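Long-range contact in intracellular sulfur oxidation protein dsrF (Allochromatium vinosum, PDB 2HY5), which is of uncertain function but could take part in the oxidation of intracellular sulfur, assembled with its partners DsrE and DsrH: residues Lys6-Lys14 with Leu126-Phe136. Residues are numbered along the deposited sequence; the frame is centred on the assembly and turned at random.
Sequences KKFMYLNRK and LMNESDAVFSF
Three aromatic rings, F8, Y10 and F134, meet on one face of two parallel strands and illustrate how one ring can pack differently against two rings of the neighbouring strand. The rings of Y10 and F134 are nearly parallel, 8° between planes, but offset so that little of one covers the other; F134 CD2 sits over one face of Y10, 3.5 Å from Y10 CE1. Toward F8 the same phenylalanine turns its edge, a T-shaped pair with planes at 82°. F8 CE2 also lies 3.5 Å from the methyl A132 CB. Replacing Y10 by an alanine would probably open a gap beside the F134 ring and let it turn. Strand 7-12 runs between 38-43 and 132-135 in the parallel sheet of this DsrE/DsrF-like α/β fold, joined to the latter, outermost in this chain's sheet, by hydrogen bonds M9 N to A132 O, F134 N to M9 O and L11 N to F134 O. On the opposite face M9, with CG anti to its backbone nitrogen (chi1 172°), reaches helix 120-129, bending at chi3 to bring M9 CE within 3.7 Å of L126 CB. S130 OG, 3.3 Å from M9 CB, donates to L126 O. Where the strands begin, D131 grips K7 twice: K7 N reaches the anti side of D131 OD2 at 2.7 Å, and D131 N donates to K7 O. Farther on, water links L11 O to F136 N.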
ATOM      1  N   LYS B   6      27.402  13.193  -9.134  1.00 19.87           N
ATOM      2  CA  LYS B   6      26.207  12.605  -9.725  1.00 17.01           C
ATOM      3  C   LYS B   6      24.970  13.474  -9.579  1.00 15.51           C
ATOM      4  O   LYS B   6      24.888  14.339  -8.707  1.00 14.29           O
ATOM      5  CB  LYS B   6      25.907  11.246  -9.101  1.00 20.52           C
ATOM      6  CG  LYS B   6      26.800  10.125  -9.582  1.00 22.15           C
ATOM      7  CD  LYS B   6      26.297   8.802  -9.044  1.00 20.48           C
ATOM      8  CE  LYS B   6      27.119   7.648  -9.578  1.00 24.25           C
ATOM      9  NZ  LYS B   6      26.626   6.351  -9.053  1.00 24.14           N
ATOM     10  N   LYS B   7      24.007  13.223 -10.455  1.00 14.47           N
ATOM     11  CA  LYS B   7      22.742  13.935 -10.461  1.00 14.88           C
ATOM     12  C   LYS B   7      21.676  13.033  -9.846  1.00 11.31           C
ATOM     13  O   LYS B   7      21.329  12.002 -10.415  1.00 11.27           O
ATOM     14  CB  LYS B   7      22.359  14.293 -11.900  1.00 23.09           C
ATOM     15  CG  LYS B   7      20.936  14.782 -12.033  1.00 26.62           C
ATOM     16  CD  LYS B   7      20.690  15.898 -11.047  1.00 30.49           C
ATOM     17  CE  LYS B   7      19.224  16.210 -10.913  1.00 32.99           C
ATOM     18  NZ  LYS B   7      19.042  17.238  -9.869  1.00 34.72           N
ATOM     19  N   PHE B   8      21.165  13.430  -8.684  1.00 12.48           N
ATOM     20  CA  PHE B   8      20.141  12.662  -7.987  1.00 11.31           C
ATOM     21  C   PHE B   8      18.772  13.325  -8.043  1.00  9.73           C
ATOM     22  O   PHE B   8      18.647  14.521  -7.773  1.00  9.98           O
ATOM     23  CB  PHE B   8      20.515  12.472  -6.514  1.00 14.02           C
ATOM     24  CG  PHE B   8      21.627  11.489  -6.283  1.00 16.32           C
ATOM     25  CD1 PHE B   8      22.210  11.370  -5.024  1.00 19.31           C
ATOM     26  CD2 PHE B   8      22.080  10.666  -7.308  1.00 19.21           C
ATOM     27  CE1 PHE B   8      23.226  10.448  -4.789  1.00 20.35           C
ATOM     28  CE2 PHE B   8      23.098   9.739  -7.083  1.00 19.72           C
ATOM     29  CZ  PHE B   8      23.670   9.631  -5.823  1.00 19.60           C
ATOM     30  N   MET B   9      17.753  12.547  -8.390  1.00  9.96           N
ATOM     31  CA  MET B   9      16.383  13.056  -8.434  1.00 10.05           C
ATOM     32  C   MET B   9      15.568  12.365  -7.354  1.00  9.45           C
ATOM     33  O   MET B   9      15.661  11.154  -7.178  1.00  8.79           O
ATOM     34  CB  MET B   9      15.713  12.781  -9.790  1.00 13.30           C
ATOM     35  CG  MET B   9      14.217  13.133  -9.795  1.00 16.41           C
ATOM     36  SD  MET B   9      13.317  12.762 -11.320  1.00 16.92           S
ATOM     37  CE  MET B   9      13.809  14.128 -12.315  1.00 20.90           C
ATOM     38  N   TYR B  10      14.780  13.146  -6.625  1.00 10.51           N
ATOM     39  CA  TYR B  10      13.907  12.613  -5.587  1.00 10.66           C
ATOM     40  C   TYR B  10      12.504  12.760  -6.147  1.00 10.41           C
ATOM     41  O   TYR B  10      11.986  13.869  -6.236  1.00 13.00           O
ATOM     42  CB  TYR B  10      14.062  13.425  -4.304  1.00 12.18           C
ATOM     43  CG  TYR B  10      15.381  13.175  -3.620  1.00 14.85           C
ATOM     44  CD1 TYR B  10      15.527  12.119  -2.723  1.00 15.93           C
ATOM     45  CD2 TYR B  10      16.497  13.970  -3.891  1.00 15.52           C
ATOM     46  CE1 TYR B  10      16.749  11.856  -2.112  1.00 18.07           C
ATOM     47  CE2 TYR B  10      17.727  13.713  -3.284  1.00 17.22           C
ATOM     48  CZ  TYR B  10      17.842  12.654  -2.394  1.00 18.08           C
ATOM     49  OH  TYR B  10      19.050  12.384  -1.788  1.00 22.85           O
ATOM     50  N   LEU B  11      11.909  11.638  -6.540  1.00  9.38           N
ATOM     51  CA  LEU B  11      10.578  11.624  -7.136  1.00  9.32           C
ATOM     52  C   LEU B  11       9.464  11.416  -6.119  1.00 10.24           C
ATOM     53  O   LEU B  11       9.247  10.302  -5.644  1.00  9.96           O
ATOM     54  CB  LEU B  11      10.510  10.527  -8.200  1.00 13.69           C
ATOM     55  CG  LEU B  11       9.195  10.321  -8.951  1.00 14.01           C
ATOM     56  CD1 LEU B  11       8.832  11.574  -9.718  1.00 16.79           C
ATOM     57  CD2 LEU B  11       9.341   9.137  -9.896  1.00 17.61           C
ATOM     58  N   ASN B  12       8.758  12.499  -5.802  1.00  8.04           N
ATOM     59  CA  ASN B  12       7.652  12.475  -4.849  1.00  8.26           C
ATOM     60  C   ASN B  12       6.314  12.445  -5.576  1.00  6.93           C
ATOM     61  O   ASN B  12       5.969  13.388  -6.280  1.00  8.03           O
ATOM     62  CB  ASN B  12       7.722  13.709  -3.950  1.00  9.22           C
ATOM     63  CG  ASN B  12       8.888  13.659  -2.996  1.00 14.39           C
ATOM     64  OD1 ASN B  12       9.059  12.685  -2.263  1.00 16.34           O
ATOM     65  ND2 ASN B  12       9.699  14.710  -2.994  1.00 16.34           N
ATOM     66  N   ARG B  13       5.554  11.370  -5.389  1.00  5.25           N
ATOM     67  CA  ARG B  13       4.272  11.223  -6.066  1.00  7.12           C
ATOM     68  C   ARG B  13       3.087  10.902  -5.166  1.00  8.13           C
ATOM     69  O   ARG B  13       1.966  10.760  -5.654  1.00  8.95           O
ATOM     70  CB  ARG B  13       4.380  10.136  -7.142  1.00  9.77           C
ATOM     71  CG  ARG B  13       5.321  10.481  -8.288  1.00 10.68           C
ATOM     72  CD  ARG B  13       5.377   9.348  -9.311  1.00 12.22           C
ATOM     73  NE  ARG B  13       4.046   8.995  -9.797  1.00 13.05           N
ATOM     74  CZ  ARG B  13       3.476   7.808  -9.616  1.00 17.71           C
ATOM     75  NH1 ARG B  13       4.122   6.848  -8.963  1.00 19.83           N
ATOM     76  NH2 ARG B  13       2.255   7.579 -10.080  1.00 19.50           N
ATOM     77  N   LYS B  14       3.320  10.783  -3.864  1.00  9.47           N
ATOM     78  CA  LYS B  14       2.234  10.457  -2.946  1.00 10.83           C
ATOM     79  C   LYS B  14       1.813  11.611  -2.043  1.00  9.70           C
ATOM     80  O   LYS B  14       2.620  12.465  -1.673  1.00  9.75           O
ATOM     81  CB  LYS B  14       2.620   9.246  -2.090  1.00 23.81           C
ATOM     82  CG  LYS B  14       2.894   7.994  -2.911  1.00 28.15           C
ATOM     83  CD  LYS B  14       3.277   6.824  -2.028  1.00 31.14           C
ATOM     84  CE  LYS B  14       3.669   5.602  -2.849  1.00 33.32           C
ATOM     85  NZ  LYS B  14       2.559   5.114  -3.710  1.00 36.52           N
ATOM     86  N   LEU B 126      14.320  16.417 -17.105  1.00 10.80           N
ATOM     87  CA  LEU B 126      14.977  16.281 -15.810  1.00 11.27           C
ATOM     88  C   LEU B 126      15.198  14.807 -15.496  1.00 11.45           C
ATOM     89  O   LEU B 126      16.239  14.428 -14.957  1.00 12.20           O
ATOM     90  CB  LEU B 126      14.128  16.942 -14.718  1.00 15.75           C
ATOM     91  CG  LEU B 126      14.045  18.467 -14.798  1.00 18.67           C
ATOM     92  CD1 LEU B 126      12.960  18.978 -13.864  1.00 20.12           C
ATOM     93  CD2 LEU B 126      15.402  19.072 -14.447  1.00 21.68           C
ATOM     94  N   MET B 127      14.222  13.971 -15.840  1.00 11.79           N
ATOM     95  CA  MET B 127      14.345  12.537 -15.596  1.00 10.28           C
ATOM     96  C   MET B 127      15.530  11.983 -16.398  1.00 11.22           C
ATOM     97  O   MET B 127      16.344  11.228 -15.872  1.00 10.50           O
ATOM     98  CB  MET B 127      13.049  11.816 -15.984  1.00 11.79           C
ATOM     99  CG  MET B 127      11.828  12.263 -15.170  1.00 10.84           C
ATOM    100  SD  MET B 127      10.270  11.473 -15.653  1.00  8.17           S
ATOM    101  CE  MET B 127       9.445  11.398 -14.052  1.00 12.02           C
ATOM    102  N   ASN B 128      15.634  12.379 -17.664  1.00 11.82           N
ATOM    103  CA  ASN B 128      16.722  11.920 -18.527  1.00 14.30           C
ATOM    104  C   ASN B 128      18.112  12.396 -18.110  1.00 15.51           C
ATOM    105  O   ASN B 128      19.121  11.834 -18.541  1.00 16.69           O
ATOM    106  CB  ASN B 128      16.456  12.340 -19.976  1.00 11.53           C
ATOM    107  CG  ASN B 128      15.537  11.381 -20.696  1.00 13.69           C
ATOM    108  OD1 ASN B 128      14.617  11.792 -21.408  1.00 16.29           O
ATOM    109  ND2 ASN B 128      15.789  10.090 -20.528  1.00 10.45           N
ATOM    110  N   GLU B 129      18.172  13.428 -17.277  1.00 12.80           N
ATOM    111  CA  GLU B 129      19.459  13.952 -16.832  1.00 13.62           C
ATOM    112  C   GLU B 129      19.927  13.329 -15.520  1.00 12.90           C
ATOM    113  O   GLU B 129      21.078  13.498 -15.123  1.00 13.12           O
ATOM    114  CB  GLU B 129      19.385  15.473 -16.664  1.00 29.68           C
ATOM    115  CG  GLU B 129      19.072  16.232 -17.944  1.00 36.21           C
ATOM    116  CD  GLU B 129      19.128  17.736 -17.754  1.00 40.53           C
ATOM    117  OE1 GLU B 129      18.375  18.262 -16.906  1.00 43.88           O
ATOM    118  OE2 GLU B 129      19.925  18.393 -18.458  1.00 44.73           O
ATOM    119  N   SER B 130      19.044  12.591 -14.858  1.00 12.48           N
ATOM    120  CA  SER B 130      19.385  11.986 -13.577  1.00 13.06           C
ATOM    121  C   SER B 130      20.216  10.715 -13.660  1.00 12.60           C
ATOM    122  O   SER B 130      20.031   9.888 -14.552  1.00 12.85           O
ATOM    123  CB  SER B 130      18.105  11.703 -12.788  1.00 20.95           C
ATOM    124  OG  SER B 130      17.348  12.891 -12.619  1.00 23.12           O
ATOM    125  N   ASP B 131      21.131  10.559 -12.709  1.00 12.90           N
ATOM    126  CA  ASP B 131      21.980   9.375 -12.658  1.00 14.22           C
ATOM    127  C   ASP B 131      21.370   8.340 -11.715  1.00 13.69           C
ATOM    128  O   ASP B 131      21.660   7.146 -11.800  1.00 14.22           O
ATOM    129  CB  ASP B 131      23.387   9.758 -12.191  1.00 18.48           C
ATOM    130  CG  ASP B 131      24.077  10.708 -13.153  1.00 23.81           C
ATOM    131  OD1 ASP B 131      24.103  10.401 -14.366  1.00 25.52           O
ATOM    132  OD2 ASP B 131      24.597  11.755 -12.704  1.00 24.08           O
ATOM    133  N   ALA B 132      20.515   8.805 -10.814  1.00 11.52           N
ATOM    134  CA  ALA B 132      19.854   7.922  -9.866  1.00 11.08           C
ATOM    135  C   ALA B 132      18.553   8.571  -9.451  1.00 10.69           C
ATOM    136  O   ALA B 132      18.493   9.786  -9.256  1.00 11.08           O
ATOM    137  CB  ALA B 132      20.735   7.696  -8.647  1.00 15.84           C
ATOM    138  N   VAL B 133      17.514   7.761  -9.323  1.00 10.23           N
ATOM    139  CA  VAL B 133      16.209   8.270  -8.931  1.00 10.00           C
ATOM    140  C   VAL B 133      15.707   7.559  -7.683  1.00 10.58           C
ATOM    141  O   VAL B 133      15.545   6.335  -7.669  1.00 11.04           O
ATOM    142  CB  VAL B 133      15.166   8.077 -10.057  1.00 11.55           C
ATOM    143  CG1 VAL B 133      13.837   8.717  -9.649  1.00 12.23           C
ATOM    144  CG2 VAL B 133      15.676   8.697 -11.355  1.00 12.64           C
ATOM    145  N   PHE B 134      15.474   8.340  -6.636  1.00  8.51           N
ATOM    146  CA  PHE B 134      14.959   7.823  -5.381  1.00  9.74           C
ATOM    147  C   PHE B 134      13.444   7.869  -5.482  1.00 10.62           C
ATOM    148  O   PHE B 134      12.868   8.929  -5.716  1.00 10.89           O
ATOM    149  CB  PHE B 134      15.420   8.701  -4.221  1.00 10.55           C
ATOM    150  CG  PHE B 134      16.879   8.567  -3.904  1.00 13.01           C
ATOM    151  CD1 PHE B 134      17.327   7.550  -3.069  1.00 12.73           C
ATOM    152  CD2 PHE B 134      17.808   9.446  -4.451  1.00 15.16           C
ATOM    153  CE1 PHE B 134      18.679   7.411  -2.778  1.00 14.55           C
ATOM    154  CE2 PHE B 134      19.167   9.314  -4.165  1.00 16.10           C
ATOM    155  CZ  PHE B 134      19.603   8.294  -3.327  1.00 14.67           C
ATOM    156  N   SER B 135      12.812   6.714  -5.324  1.00 12.39           N
ATOM    157  CA  SER B 135      11.360   6.612  -5.377  1.00 15.64           C
ATOM    158  C   SER B 135      10.848   6.150  -4.021  1.00 17.24           C
ATOM    159  O   SER B 135      11.518   5.385  -3.325  1.00 17.76           O
ATOM    160  CB  SER B 135      10.936   5.618  -6.456  1.00 20.93           C
ATOM    161  OG  SER B 135      11.387   6.044  -7.732  1.00 20.92           O
ATOM    162  N   PHE B 136       9.662   6.619  -3.648  1.00 31.17           N
ATOM    163  CA  PHE B 136       9.067   6.262  -2.366  1.00 34.81           C
ATOM    164  C   PHE B 136       7.562   6.075  -2.517  1.00 37.01           C
ATOM    165  O   PHE B 136       6.866   7.088  -2.729  1.00 39.95           O
ATOM    166  CB  PHE B 136       9.334   7.354  -1.321  1.00 27.05           C
ATOM    167  CG  PHE B 136      10.735   7.895  -1.347  1.00 25.93           C
ATOM    168  CD1 PHE B 136      11.098   8.863  -2.279  1.00 25.20           C
ATOM    169  CD2 PHE B 136      11.689   7.444  -0.441  1.00 25.87           C
ATOM    170  CE1 PHE B 136      12.387   9.375  -2.307  1.00 23.26           C
ATOM    171  CE2 PHE B 136      12.984   7.951  -0.461  1.00 26.94           C
ATOM    172  CZ  PHE B 136      13.333   8.920  -1.396  1.00 25.34           C
ATOM    173  OXT PHE B 136       7.090   4.924  -2.425  1.00 32.01           O
TER
HETATM  174  O   HOH W   1      24.931   6.119 -11.700  1.00 38.51           O
HETATM  175  O   HOH W   2       7.875   7.927  -5.851  1.00 24.99           O
HETATM  176  O   HOH W   3       6.045   9.689  -3.082  1.00 18.03           O